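Local atomic coordinates of UDP-N-acetylglucosamine 3-dehydrogenase (Acidithiobacillus ferrooxidans, PDB entry 7BVJ), a protein that catalyses the NAD(+)-dependent oxidation of the glucosamine 3-position of UDP-N-acetylglucosamine to a ketone, a step in the synthesis of the diamino sugar of lipid A. Residues V180-V185 / A195-T200; H86-K91 / V113-H118; L236-H241 / V261-R266; G135-L140 / L171-E176; M4-I9 / S26-V31. All coordinates share one frame; numbering follows the deposited sequence.

Contact 1: residues V180-V185 / A195-T200; sequences VRAVGV and ATAWMT
R181 O receives the amide of W198, N to O 2.8 Å, in the shortest bond between 180-185 and 195-200. The alpha carbon of A197 also leans on that oxygen, CA to O 3.4 Å, a weaker C-H contact beside the true bond. R181 N returns the bond to W198 O, and V183 and T196 repeat the same two-way exchange, the V183 amide meeting T196 O with an N-H...O angle of 163°. A182, A195 and A197 lie on one face with V180 and M199, packed against helices 157-173 and 290-312, where the small alanines probably allow a close approach; A182 CB stands 4.2 Å from A197 CB. The other face is more exposed. V183 and T196 lie side by side there, CG2 of the valine 4.0 Å from CB of the threonine; a chi1 of -59° sets this methyl between the valine's own N and carbonyl carbon. Beta-branched residues such as these suit an extended backbone. The guanidinium of R181 bends away to form a salt bridge with D179, while W198 rests on V206 and N208 of the next strand. This is an antiparallel beta hairpin, with 177-185 as an edge strand of the C-terminal domain's sheet.

Contact 2: residues H86-K91 / V113-H118; sequences HCLIEK and VLAIGH
K91 and H118 meet at the C-terminal side of two parallel strands, 86-90 and 114-117, which with helix 97-110 make a beta-alpha-beta crossover of the NAD-binding Rossmann fold. The lysine's CB sits over one face of the H118 imidazole, 3.9 Å from the ring centroid, in a CH-pi contact displaced toward the CE1 rim. Its chi1 of 65° turns CG between the backbone N and carbonyl carbon, bringing CG 3.1 Å from G117 O. From there the chain bends at chi2 and leaves the 113-118 segment, and NZ finally hydrogen-bonds to D160 O on helix 157-173. A long, flexible residue suits this route from the sheet to the next domain; K91, or H164 which it touches, is the likely catalytic base. A beta carbon at G117 would probably crowd OE1 of E90, which is hydrogen-bonded to H18, so glycine suits the place.

Behind this end the strands are joined by regular backbone bonds, among them A115 N to C87 O at 2.9 Å, and clothed in aliphatic groups. CD1 of L88 reaches the methyl of A115 at 3.9 Å on the face toward helix 268-282. On the other face the side chains of I89 and L114 cross, CD1 to CD1 3.9 Å, and I116 CD1 comes up beside I89 CB, all facing helix 73-82 or nearby F93. At the start of the pair a side chain takes over the backbone's role: V113 N donates to H86 ND1 at 3.0 Å, nearly straight at 172° and in the plane of the imidazole.

Contact 3: residues L236-H241 / V261-R266; sequences LNNTLH and VDLAKR
L240 and V261 lie side by side and point the same way where antiparallel strands 239-245 and 256-261 close one edge of the C-terminal domain's mixed sheet. CD2 of the leucine packs on CB of the valine at 3.7 Å, and V261 N donates to L240 O at 2.8 Å. L263 completes this first shell, its CD1 lying 3.8 Å from L240 CB and also touching N238 O. An alanine in place of L240 would probably open a gap between V261 and Y128 of helix 124-132, both of which lean on the isobutyl group.

Within the pair one water replaces a second backbone bond, accepting from L240 N and lying 2.7 Å from V261 O, to which it probably donates. Beyond V261 the segment draws away and two waters link N238 to L263, one accepting from L263 N and reaching N238 O. What positions N238 is a G1 beta bulge, in which N238 and T239 both face D234. Asparagine tolerates the positive phi of 59° better than most residues. Its chi1 of -159° swings the amide across L263, whose CB is 3.7 Å from ND2. The last water accepts from N238 ND2 and donates to L263 O at 2.6 Å.

Contact 4: residues G135-L140 / L171-E176; sequences GAPRYL and LLTGAE
P137 crosses L172 at about a right angle, its CD 3.9 Å from the leucine's CB, and this is the close-packed heart of the contact. The same ring atom lies near L172 O, a carbonyl in the last turn of helix 157-173. A136 adds to that approach: its CA-H points at L172 O with CA to O at 3.5 Å and an angle of 157° at the hydrogen. Its small CB settles 3.7 Å from T173 O, a closeness to this carbonyl that a single methyl probably allows. T173 presents a methyl to the proline because chi1 of 55° places OG1 between the backbone N and the carbonyl carbon, where it hydrogen-bonds back to T169 O. CG2 is thereby left facing P137 CG at 4.1 Å.

The segments belong to the C-terminal domain, in which helix 157-173 covers one face of a mixed beta sheet; here the loop entering strand 139-147 meets the helix end. An alanine at P137 would probably open a gap beside L172 and T173 and let the loop turn more freely, since CG and CD of the ring make the contacts with both and the ring restricts the backbone.

Packing is looser toward L140, whose CD2 comes only to 4.3 Å from L172 CD1. On the solvent side lie G135 and G174, both exposed and both with positive phi. G174 ends the helix, and just beyond it A175 N makes a weak bond of 3.4 Å to T173 OG1.

Contact 5: residues M4-I9 / S26-V31; sequences MRTGVI and SQLAGV
T6 OG1 donates to S26 OG at 2.8 Å, and S26 OG in turn is hydrogen-bonded to Y22 O on helix 13-25. Both hydroxyls are buried, so this chain of bonds satisfies them while tying strand to helix end. Each has a chi1 near 60°, 59° in T6 and 68° in S26, which lodges the oxygen between its own backbone N and carbonyl carbon. Small hydroxyl residues suit the place, short enough to keep the oxygen near the backbone; CG2 of T6 packs 3.3 Å from S26 OG.

The backbone of T6 is also held. Its N donates to Q27 O at 3.1 Å, from well above the carbonyl plane, and its O accepts from A29 N at 2.9 Å. Before it, M4 O takes the amide of Q27 at 3.0 Å.

These parallel strands and helix 13-25 form the first beta-alpha-beta unit of the Rossmann fold, and I9, at the end of its strand, touches the bound NAD. The second strand carries an extra residue: T6 pairs with L28, but V8 with V31. After this shift V8 N has only a weak bond to G30 O, 3.4 Å long. G30 adopts angles at which a beta carbon would jam against the carbonyl of A29. Beyond it the chemistry turns apolar, with V8 CB 4.1 Å from V31 CG1. On the exposed side, R5 NH2 finds its charge partner in D62.

Overall arrangement
Contacts 2 and 5 are buried and belong to one parallel sheet, the Rossmann core, each joining the two strands of a beta-alpha-beta unit; their centres lie 15 Å apart. Both lie near the NAD, which I9 of contact 5 touches, while contact 2 also reaches the seam with the C-terminal domain. Contacts 1, 3 and 4 reach the mixed sheet. Contacts 1 and 3 mark its two edges yet differ in chemistry: direct backbone bonds join the hairpin, whereas water bridges much of the surface contact 3. Contact 4, partly buried, relies on apolar packing of loop against helix, and helix 157-173 also covers the face of contact 1 carrying A195, A197 and M199 and receives K91 from contact 2.

Contact 1: residues V180-V185 / A195-T200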
# COMPACT_ATOMS: atom_id res chain seq x y z
N VAL A 180 6.57 -18.73 -7.41
CA VAL A 180 6.10 -17.56 -8.14
C VAL A 180 6.42 -17.77 -9.61
O VAL A 180 7.57 -18.03 -9.97
CB VAL A 180 6.72 -16.26 -7.62
CG1 VAL A 180 8.20 -16.39 -7.52
CG2 VAL A 180 6.38 -15.11 -8.55
N ARG A 181 5.40 -17.69 -10.45
CA ARG A 181 5.58 -17.68 -11.89
C ARG A 181 4.88 -16.45 -12.40
O ARG A 181 3.95 -15.96 -11.76
CB ARG A 181 5.02 -18.93 -12.55
CG ARG A 181 5.65 -20.20 -12.07
CD ARG A 181 4.80 -21.41 -12.40
NE ARG A 181 5.51 -22.33 -13.29
CZ ARG A 181 6.50 -23.12 -12.89
NH1 ARG A 181 6.90 -23.10 -11.62
NH2 ARG A 181 7.09 -23.93 -13.76
N ALA A 182 5.33 -15.94 -13.55
CA ALA A 182 4.77 -14.69 -14.04
C ALA A 182 5.02 -14.58 -15.54
O ALA A 182 5.89 -15.25 -16.11
CB ALA A 182 5.37 -13.48 -13.30
N VAL A 183 4.21 -13.73 -16.17
CA VAL A 183 4.38 -13.33 -17.56
C VAL A 183 4.29 -11.82 -17.62
O VAL A 183 3.67 -11.17 -16.76
CB VAL A 183 3.34 -13.96 -18.50
CG1 VAL A 183 3.41 -15.46 -18.43
CG2 VAL A 183 1.93 -13.46 -18.14
N GLY A 184 4.89 -11.26 -18.67
CA GLY A 184 4.87 -9.83 -18.88
C GLY A 184 4.72 -9.52 -20.35
O GLY A 184 5.08 -10.31 -21.22
N VAL A 185 4.14 -8.35 -20.62
CA VAL A 185 4.01 -7.84 -21.98
C VAL A 185 4.52 -6.40 -21.98
O VAL A 185 4.04 -5.56 -21.19
CB VAL A 185 2.56 -7.92 -22.49
CG1 VAL A 185 2.43 -7.23 -23.83
CG2 VAL A 185 2.10 -9.38 -22.60
N ALA A 195 1.57 -7.20 -16.50
CA ALA A 195 2.14 -8.42 -15.97
C ALA A 195 1.05 -9.20 -15.27
O ALA A 195 0.02 -8.66 -14.87
CB ALA A 195 3.32 -8.15 -15.03
N THR A 196 1.27 -10.50 -15.16
CA THR A 196 0.36 -11.38 -14.44
C THR A 196 1.21 -12.41 -13.73
O THR A 196 2.10 -13.02 -14.34
CB THR A 196 -0.65 -12.03 -15.38
OG1 THR A 196 -1.48 -11.00 -15.93
CG2 THR A 196 -1.54 -13.03 -14.62
N ALA A 197 0.98 -12.54 -12.43
CA ALA A 197 1.70 -13.48 -11.59
C ALA A 197 0.75 -14.55 -11.07
O ALA A 197 -0.44 -14.29 -10.85
CB ALA A 197 2.39 -12.78 -10.42
N TRP A 198 1.31 -15.73 -10.86
CA TRP A 198 0.64 -16.93 -10.37
C TRP A 198 1.50 -17.43 -9.22
O TRP A 198 2.61 -17.94 -9.44
CB TRP A 198 0.50 -17.96 -11.49
CG TRP A 198 -0.16 -19.23 -11.09
CD1 TRP A 198 0.40 -20.27 -10.42
CD2 TRP A 198 -1.52 -19.59 -11.34
NE1 TRP A 198 -0.52 -21.26 -10.24
CE2 TRP A 198 -1.71 -20.88 -10.81
CE3 TRP A 198 -2.60 -18.96 -11.98
CZ2 TRP A 198 -2.93 -21.55 -10.88
CZ3 TRP A 198 -3.81 -19.63 -12.05
CH2 TRP A 198 -3.97 -20.92 -11.51
N MET A 199 1.02 -17.21 -8.01
CA MET A 199 1.78 -17.37 -6.78
C MET A 199 1.15 -18.49 -5.96
O MET A 199 -0.06 -18.47 -5.71
CB MET A 199 1.79 -16.06 -5.97
CG MET A 199 2.66 -16.06 -4.72
SD MET A 199 2.86 -14.43 -3.91
CE MET A 199 4.43 -13.87 -4.56
N THR A 200 1.95 -19.45 -5.55
CA THR A 200 1.52 -20.51 -4.65
C THR A 200 2.17 -20.29 -3.29
O THR A 200 3.40 -20.21 -3.19
CB THR A 200 1.88 -21.88 -5.21
OG1 THR A 200 1.55 -21.91 -6.61
CG2 THR A 200 1.09 -22.98 -4.52

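Contact 2: residues H86-K91 / V113-H118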
# COMPACT_ATOMS: atom_id res chain seq x y z
N HIS A 86 9.45 8.86 14.63
CA HIS A 86 8.68 7.76 14.04
C HIS A 86 8.36 8.05 12.57
O HIS A 86 8.25 9.21 12.15
CB HIS A 86 7.37 7.55 14.81
CG HIS A 86 7.51 7.50 16.30
ND1 HIS A 86 7.84 6.36 16.99
CD2 HIS A 86 7.31 8.45 17.24
CE1 HIS A 86 7.87 6.61 18.29
NE2 HIS A 86 7.55 7.88 18.47
N CYS A 87 8.18 6.98 11.78
CA CYS A 87 8.09 7.10 10.33
C CYS A 87 6.94 6.29 9.74
O CYS A 87 6.80 5.09 10.02
CB CYS A 87 9.39 6.62 9.66
SG CYS A 87 10.79 7.64 10.00
N LEU A 88 6.12 6.96 8.93
CA LEU A 88 5.22 6.30 7.99
C LEU A 88 5.82 6.49 6.58
O LEU A 88 5.88 7.62 6.07
CB LEU A 88 3.80 6.88 8.10
CG LEU A 88 2.79 6.64 6.97
CD1 LEU A 88 2.59 5.15 6.73
CD2 LEU A 88 1.47 7.33 7.25
N ILE A 89 6.28 5.40 5.97
CA ILE A 89 6.93 5.45 4.66
C ILE A 89 5.92 5.05 3.60
O ILE A 89 5.27 4.00 3.71
CB ILE A 89 8.16 4.53 4.61
CG1 ILE A 89 9.18 4.93 5.67
CG2 ILE A 89 8.79 4.53 3.20
CD1 ILE A 89 10.37 4.01 5.75
N GLU A 90 5.78 5.87 2.56
CA GLU A 90 4.89 5.48 1.47
C GLU A 90 5.38 4.17 0.85
O GLU A 90 6.57 3.85 0.87
CB GLU A 90 4.81 6.60 0.43
CG GLU A 90 3.88 6.36 -0.76
CD GLU A 90 2.43 6.04 -0.37
OE1 GLU A 90 1.89 6.66 0.58
OE2 GLU A 90 1.82 5.16 -1.04
N LYS A 91 4.44 3.37 0.37
CA LYS A 91 4.82 2.16 -0.34
C LYS A 91 5.40 2.51 -1.71
O LYS A 91 5.00 3.50 -2.33
CB LYS A 91 3.63 1.22 -0.51
CG LYS A 91 2.53 1.77 -1.39
CD LYS A 91 2.66 1.30 -2.85
CE LYS A 91 1.65 2.03 -3.73
NZ LYS A 91 2.17 2.38 -5.08
N VAL A 113 7.99 3.54 15.97
CA VAL A 113 6.96 2.93 15.13
C VAL A 113 7.37 3.10 13.67
O VAL A 113 7.70 4.21 13.23
CB VAL A 113 5.58 3.55 15.39
CG1 VAL A 113 4.60 3.13 14.30
CG2 VAL A 113 5.05 3.12 16.76
N LEU A 114 7.36 2.01 12.94
CA LEU A 114 7.70 1.99 11.52
C LEU A 114 6.48 1.46 10.79
O LEU A 114 6.09 0.30 10.98
CB LEU A 114 8.94 1.13 11.29
CG LEU A 114 9.43 0.74 9.90
CD1 LEU A 114 9.61 1.97 9.01
CD2 LEU A 114 10.73 -0.02 10.07
N ALA A 115 5.86 2.31 9.98
CA ALA A 115 4.69 1.94 9.21
C ALA A 115 4.98 2.18 7.73
O ALA A 115 5.68 3.13 7.37
CB ALA A 115 3.45 2.71 9.66
N ILE A 116 4.46 1.30 6.89
CA ILE A 116 4.55 1.42 5.44
C ILE A 116 3.17 1.77 4.92
O ILE A 116 2.17 1.21 5.38
CB ILE A 116 5.09 0.13 4.79
CG1 ILE A 116 6.31 -0.40 5.54
CG2 ILE A 116 5.49 0.38 3.33
CD1 ILE A 116 7.43 0.63 5.73
N GLY A 117 3.11 2.69 3.96
CA GLY A 117 1.85 3.13 3.39
C GLY A 117 1.17 2.17 2.43
O GLY A 117 1.08 2.44 1.23
N HIS A 118 0.67 1.04 2.95
CA HIS A 118 -0.05 0.07 2.14
C HIS A 118 -1.55 0.31 2.31
O HIS A 118 -2.25 -0.39 3.06
CB HIS A 118 0.37 -1.34 2.51
CG HIS A 118 1.64 -1.77 1.84
ND1 HIS A 118 1.72 -1.95 0.48
CD2 HIS A 118 2.88 -1.99 2.33
CE1 HIS A 118 2.95 -2.30 0.16
NE2 HIS A 118 3.68 -2.33 1.26

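Contact 3: residues L236-H241 / V261-R266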
# COMPACT_ATOMS: atom_id res chain seq x y z
N LEU A 236 -12.67 0.28 -6.90
CA LEU A 236 -12.92 1.61 -7.45
C LEU A 236 -14.30 2.10 -7.07
O LEU A 236 -14.46 3.20 -6.52
CB LEU A 236 -12.77 1.57 -8.98
CG LEU A 236 -11.88 2.65 -9.59
CD1 LEU A 236 -10.59 2.79 -8.80
CD2 LEU A 236 -11.60 2.30 -11.04
N ASN A 237 -15.32 1.29 -7.33
CA ASN A 237 -16.70 1.67 -7.05
C ASN A 237 -17.11 1.39 -5.62
O ASN A 237 -18.25 1.70 -5.26
CB ASN A 237 -17.62 0.97 -8.05
CG ASN A 237 -17.30 1.37 -9.48
OD1 ASN A 237 -16.69 2.41 -9.72
ND2 ASN A 237 -17.69 0.53 -10.44
N ASN A 238 -16.21 0.84 -4.80
CA ASN A 238 -16.42 0.58 -3.38
C ASN A 238 -17.62 -0.34 -3.13
O ASN A 238 -18.47 -0.07 -2.27
CB ASN A 238 -16.57 1.90 -2.60
CG ASN A 238 -16.27 1.74 -1.11
OD1 ASN A 238 -15.20 1.26 -0.71
ND2 ASN A 238 -17.21 2.16 -0.27
N THR A 239 -17.68 -1.46 -3.87
CA THR A 239 -18.75 -2.43 -3.69
C THR A 239 -18.20 -3.81 -3.33
O THR A 239 -17.12 -4.20 -3.77
CB THR A 239 -19.63 -2.57 -4.94
OG1 THR A 239 -18.85 -3.08 -6.03
CG2 THR A 239 -20.24 -1.23 -5.33
N LEU A 240 -18.99 -4.56 -2.54
CA LEU A 240 -18.61 -5.89 -2.10
C LEU A 240 -19.81 -6.83 -2.17
O LEU A 240 -20.89 -6.49 -1.69
CB LEU A 240 -18.02 -5.86 -0.68
CG LEU A 240 -18.00 -7.15 0.14
CD1 LEU A 240 -17.08 -8.18 -0.48
CD2 LEU A 240 -17.57 -6.85 1.54
N HIS A 241 -19.61 -8.00 -2.77
CA HIS A 241 -20.66 -9.02 -2.88
C HIS A 241 -20.13 -10.35 -2.38
O HIS A 241 -19.04 -10.76 -2.75
CB HIS A 241 -21.14 -9.16 -4.32
CG HIS A 241 -22.02 -8.05 -4.77
ND1 HIS A 241 -23.40 -8.12 -4.69
CD2 HIS A 241 -21.73 -6.82 -5.24
CE1 HIS A 241 -23.91 -6.98 -5.14
NE2 HIS A 241 -22.92 -6.17 -5.47
N VAL A 261 -23.01 -6.21 0.08
CA VAL A 261 -22.55 -5.64 1.38
C VAL A 261 -22.57 -4.12 1.34
O VAL A 261 -21.99 -3.50 0.48
CB VAL A 261 -21.19 -6.18 1.85
CG1 VAL A 261 -20.75 -5.54 3.14
CG2 VAL A 261 -21.24 -7.66 2.04
N ASP A 262 -23.23 -3.55 2.34
CA ASP A 262 -23.35 -2.08 2.41
C ASP A 262 -22.04 -1.48 2.96
O ASP A 262 -21.80 -1.45 4.14
CB ASP A 262 -24.64 -1.63 3.08
CG ASP A 262 -25.87 -1.67 2.19
OD1 ASP A 262 -25.73 -1.57 0.97
OD2 ASP A 262 -26.95 -1.81 2.76
N LEU A 263 -21.24 -1.00 2.05
CA LEU A 263 -19.93 -0.38 2.41
C LEU A 263 -20.01 1.14 2.50
O LEU A 263 -20.50 1.76 1.60
CB LEU A 263 -18.81 -0.73 1.42
CG LEU A 263 -18.36 -2.18 1.25
CD1 LEU A 263 -17.29 -2.27 0.18
CD2 LEU A 263 -17.88 -2.77 2.54
N ALA A 264 -19.44 1.69 3.54
CA ALA A 264 -19.35 3.15 3.74
C ALA A 264 -18.06 3.65 3.09
O ALA A 264 -17.06 2.97 3.22
CB ALA A 264 -19.32 3.43 5.21
N LYS A 265 -18.13 4.78 2.39
CA LYS A 265 -16.92 5.39 1.80
C LYS A 265 -16.24 6.21 2.89
O LYS A 265 -16.93 6.94 3.55
CB LYS A 265 -17.22 6.29 0.59
CG LYS A 265 -18.48 5.99 -0.22
CD LYS A 265 -19.04 7.18 -1.02
CE LYS A 265 -20.48 7.54 -0.73
NZ LYS A 265 -21.02 8.75 -1.39
N ARG A 266 -14.95 6.01 3.12
CA ARG A 266 -14.20 6.85 4.05
C ARG A 266 -12.85 7.24 3.44
O ARG A 266 -12.42 6.70 2.42
CB ARG A 266 -14.01 6.16 5.41
CG ARG A 266 -12.84 5.20 5.48
CD ARG A 266 -12.72 4.61 6.86
NE ARG A 266 -11.69 3.57 6.93
CZ ARG A 266 -11.74 2.52 7.74
NH1 ARG A 266 -12.79 2.36 8.54
NH2 ARG A 266 -10.76 1.62 7.74
O HOH W 1 -20.93 -0.93 -0.76
O HOH W 2 -19.97 3.08 -0.61
O HOH W 3 -21.46 -3.16 -2.11

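Contact 4: residues G135-L140 / L171-E176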
# COMPACT_ATOMS: atom_id res chain seq x y z
N GLY A 135 -11.32 -16.77 7.56
CA GLY A 135 -10.14 -17.59 7.40
C GLY A 135 -9.39 -17.23 6.13
O GLY A 135 -9.78 -16.37 5.34
N ALA A 136 -8.27 -17.93 5.94
CA ALA A 136 -7.46 -17.73 4.76
C ALA A 136 -8.23 -18.14 3.50
O ALA A 136 -8.71 -19.28 3.42
CB ALA A 136 -6.16 -18.54 4.86
N PRO A 137 -8.36 -17.25 2.52
CA PRO A 137 -8.94 -17.68 1.24
C PRO A 137 -8.10 -18.78 0.61
O PRO A 137 -6.89 -18.87 0.84
CB PRO A 137 -8.90 -16.41 0.38
CG PRO A 137 -7.96 -15.49 1.09
CD PRO A 137 -8.06 -15.81 2.53
N ARG A 138 -8.76 -19.60 -0.20
CA ARG A 138 -8.08 -20.65 -0.93
C ARG A 138 -7.59 -20.17 -2.29
O ARG A 138 -6.55 -20.66 -2.77
CB ARG A 138 -9.00 -21.86 -1.11
CG ARG A 138 -9.79 -22.24 0.14
CD ARG A 138 -8.85 -22.55 1.29
NE ARG A 138 -9.45 -23.43 2.28
CZ ARG A 138 -8.80 -23.89 3.34
NH1 ARG A 138 -7.53 -23.53 3.54
NH2 ARG A 138 -9.40 -24.69 4.20
N TYR A 139 -8.30 -19.23 -2.91
CA TYR A 139 -7.87 -18.67 -4.19
C TYR A 139 -8.18 -17.18 -4.24
O TYR A 139 -9.25 -16.75 -3.81
CB TYR A 139 -8.57 -19.43 -5.33
CG TYR A 139 -8.29 -18.94 -6.74
CD1 TYR A 139 -7.01 -18.92 -7.26
CD2 TYR A 139 -9.34 -18.54 -7.56
CE1 TYR A 139 -6.77 -18.47 -8.55
CE2 TYR A 139 -9.11 -18.10 -8.83
CZ TYR A 139 -7.83 -18.07 -9.34
OH TYR A 139 -7.63 -17.64 -10.63
N LEU A 140 -7.24 -16.38 -4.76
CA LEU A 140 -7.49 -14.96 -5.02
C LEU A 140 -7.15 -14.63 -6.48
O LEU A 140 -6.11 -15.04 -7.00
CB LEU A 140 -6.68 -14.01 -4.11
CG LEU A 140 -6.51 -14.23 -2.62
CD1 LEU A 140 -5.38 -15.22 -2.39
CD2 LEU A 140 -6.19 -12.92 -1.93
N LEU A 171 -1.66 -10.84 3.50
CA LEU A 171 -2.35 -10.50 4.74
C LEU A 171 -3.55 -11.40 4.98
O LEU A 171 -3.72 -11.95 6.07
CB LEU A 171 -2.79 -9.03 4.72
CG LEU A 171 -3.49 -8.52 5.97
CD1 LEU A 171 -2.48 -8.32 7.07
CD2 LEU A 171 -4.23 -7.24 5.68
N LEU A 172 -4.41 -11.56 3.98
CA LEU A 172 -5.58 -12.40 4.12
C LEU A 172 -5.21 -13.85 4.37
O LEU A 172 -5.92 -14.55 5.10
CB LEU A 172 -6.47 -12.29 2.89
CG LEU A 172 -6.96 -10.87 2.64
CD1 LEU A 172 -7.87 -10.83 1.44
CD2 LEU A 172 -7.66 -10.33 3.88
N THR A 173 -4.10 -14.32 3.79
CA THR A 173 -3.72 -15.71 4.00
C THR A 173 -2.85 -15.92 5.23
O THR A 173 -2.92 -16.98 5.87
CB THR A 173 -3.00 -16.27 2.78
OG1 THR A 173 -1.87 -15.43 2.48
CG2 THR A 173 -3.96 -16.35 1.57
N GLY A 174 -2.00 -14.96 5.57
CA GLY A 174 -1.03 -15.22 6.61
C GLY A 174 0.03 -16.24 6.23
O GLY A 174 0.70 -16.78 7.11
N ALA A 175 0.20 -16.50 4.94
CA ALA A 175 1.11 -17.53 4.46
C ALA A 175 2.28 -16.89 3.71
O ALA A 175 2.31 -15.68 3.47
CB ALA A 175 0.35 -18.52 3.56
N GLU A 176 3.26 -17.73 3.36
CA GLU A 176 4.46 -17.32 2.65
C GLU A 176 4.53 -17.97 1.27
O GLU A 176 4.15 -19.14 1.12
CB GLU A 176 5.73 -17.68 3.44
CG GLU A 176 5.95 -16.84 4.68
CD GLU A 176 5.20 -17.40 5.89
OE1 GLU A 176 5.08 -18.64 6.01
OE2 GLU A 176 4.71 -16.59 6.71

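Contact 5: residues M4-I9 / S26-V31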
# COMPACT_ATOMS: atom_id res chain seq x y z
N MET A 4 0.24 15.54 18.72
CA MET A 4 1.48 15.02 18.18
C MET A 4 2.07 16.04 17.22
O MET A 4 1.33 16.64 16.42
CB MET A 4 1.22 13.70 17.46
CG MET A 4 2.45 13.07 16.89
SD MET A 4 3.04 11.81 18.01
CE MET A 4 2.03 10.46 17.41
N ARG A 5 3.39 16.24 17.29
CA ARG A 5 4.09 17.09 16.34
C ARG A 5 4.46 16.27 15.11
O ARG A 5 5.22 15.29 15.20
CB ARG A 5 5.33 17.72 16.97
CG ARG A 5 5.01 18.78 18.01
CD ARG A 5 6.27 19.17 18.75
NE ARG A 5 6.97 18.00 19.27
CZ ARG A 5 8.29 17.88 19.31
NH1 ARG A 5 9.06 18.86 18.84
NH2 ARG A 5 8.85 16.79 19.81
N THR A 6 3.94 16.67 13.95
CA THR A 6 4.02 15.88 12.73
C THR A 6 4.61 16.70 11.59
O THR A 6 4.58 17.93 11.58
CB THR A 6 2.65 15.34 12.32
OG1 THR A 6 1.74 16.43 12.11
CG2 THR A 6 2.09 14.40 13.39
N GLY A 7 5.19 15.97 10.62
CA GLY A 7 5.74 16.58 9.43
C GLY A 7 5.67 15.63 8.25
O GLY A 7 5.41 14.43 8.39
N VAL A 8 5.91 16.19 7.06
CA VAL A 8 6.00 15.41 5.84
C VAL A 8 7.29 15.77 5.13
O VAL A 8 7.60 16.95 4.95
CB VAL A 8 4.79 15.63 4.90
CG1 VAL A 8 4.93 14.77 3.64
CG2 VAL A 8 3.47 15.27 5.61
N ILE A 9 8.06 14.76 4.76
CA ILE A 9 9.28 14.89 3.99
C ILE A 9 8.96 14.43 2.58
O ILE A 9 8.73 13.24 2.35
CB ILE A 9 10.42 14.06 4.60
CG1 ILE A 9 10.71 14.54 6.03
CG2 ILE A 9 11.64 14.07 3.66
CD1 ILE A 9 11.61 13.61 6.83
N SER A 26 -3.67 16.59 13.66
CA SER A 26 -2.52 16.67 14.57
C SER A 26 -1.96 18.08 14.48
O SER A 26 -2.58 18.97 13.88
CB SER A 26 -1.46 15.61 14.22
OG SER A 26 -0.82 15.88 12.96
N GLN A 27 -0.78 18.27 15.07
CA GLN A 27 -0.11 19.58 15.09
C GLN A 27 0.99 19.54 14.03
O GLN A 27 2.14 19.19 14.31
CB GLN A 27 0.43 19.89 16.48
CG GLN A 27 -0.66 20.22 17.51
CD GLN A 27 -1.40 18.98 18.00
OE1 GLN A 27 -0.80 18.07 18.56
NE2 GLN A 27 -2.72 18.94 17.79
N LEU A 28 0.61 19.88 12.81
CA LEU A 28 1.55 19.85 11.69
C LEU A 28 2.55 21.00 11.84
O LEU A 28 2.19 22.16 11.67
CB LEU A 28 0.80 19.97 10.36
CG LEU A 28 1.62 19.97 9.06
CD1 LEU A 28 2.28 18.63 8.75
CD2 LEU A 28 0.77 20.42 7.87
N ALA A 29 3.80 20.67 12.18
CA ALA A 29 4.84 21.69 12.19
C ALA A 29 5.11 22.20 10.78
O ALA A 29 5.25 23.41 10.57
CB ALA A 29 6.12 21.13 12.81
N GLY A 30 5.18 21.30 9.80
CA GLY A 30 5.44 21.74 8.44
C GLY A 30 5.99 20.62 7.58
O GLY A 30 5.83 19.44 7.88
N VAL A 31 6.66 21.04 6.50
CA VAL A 31 7.01 20.16 5.39
C VAL A 31 8.43 20.49 4.92
O VAL A 31 8.95 21.59 5.14
CB VAL A 31 5.99 20.30 4.24
CG1 VAL A 31 4.61 19.76 4.66
CG2 VAL A 31 5.87 21.76 3.84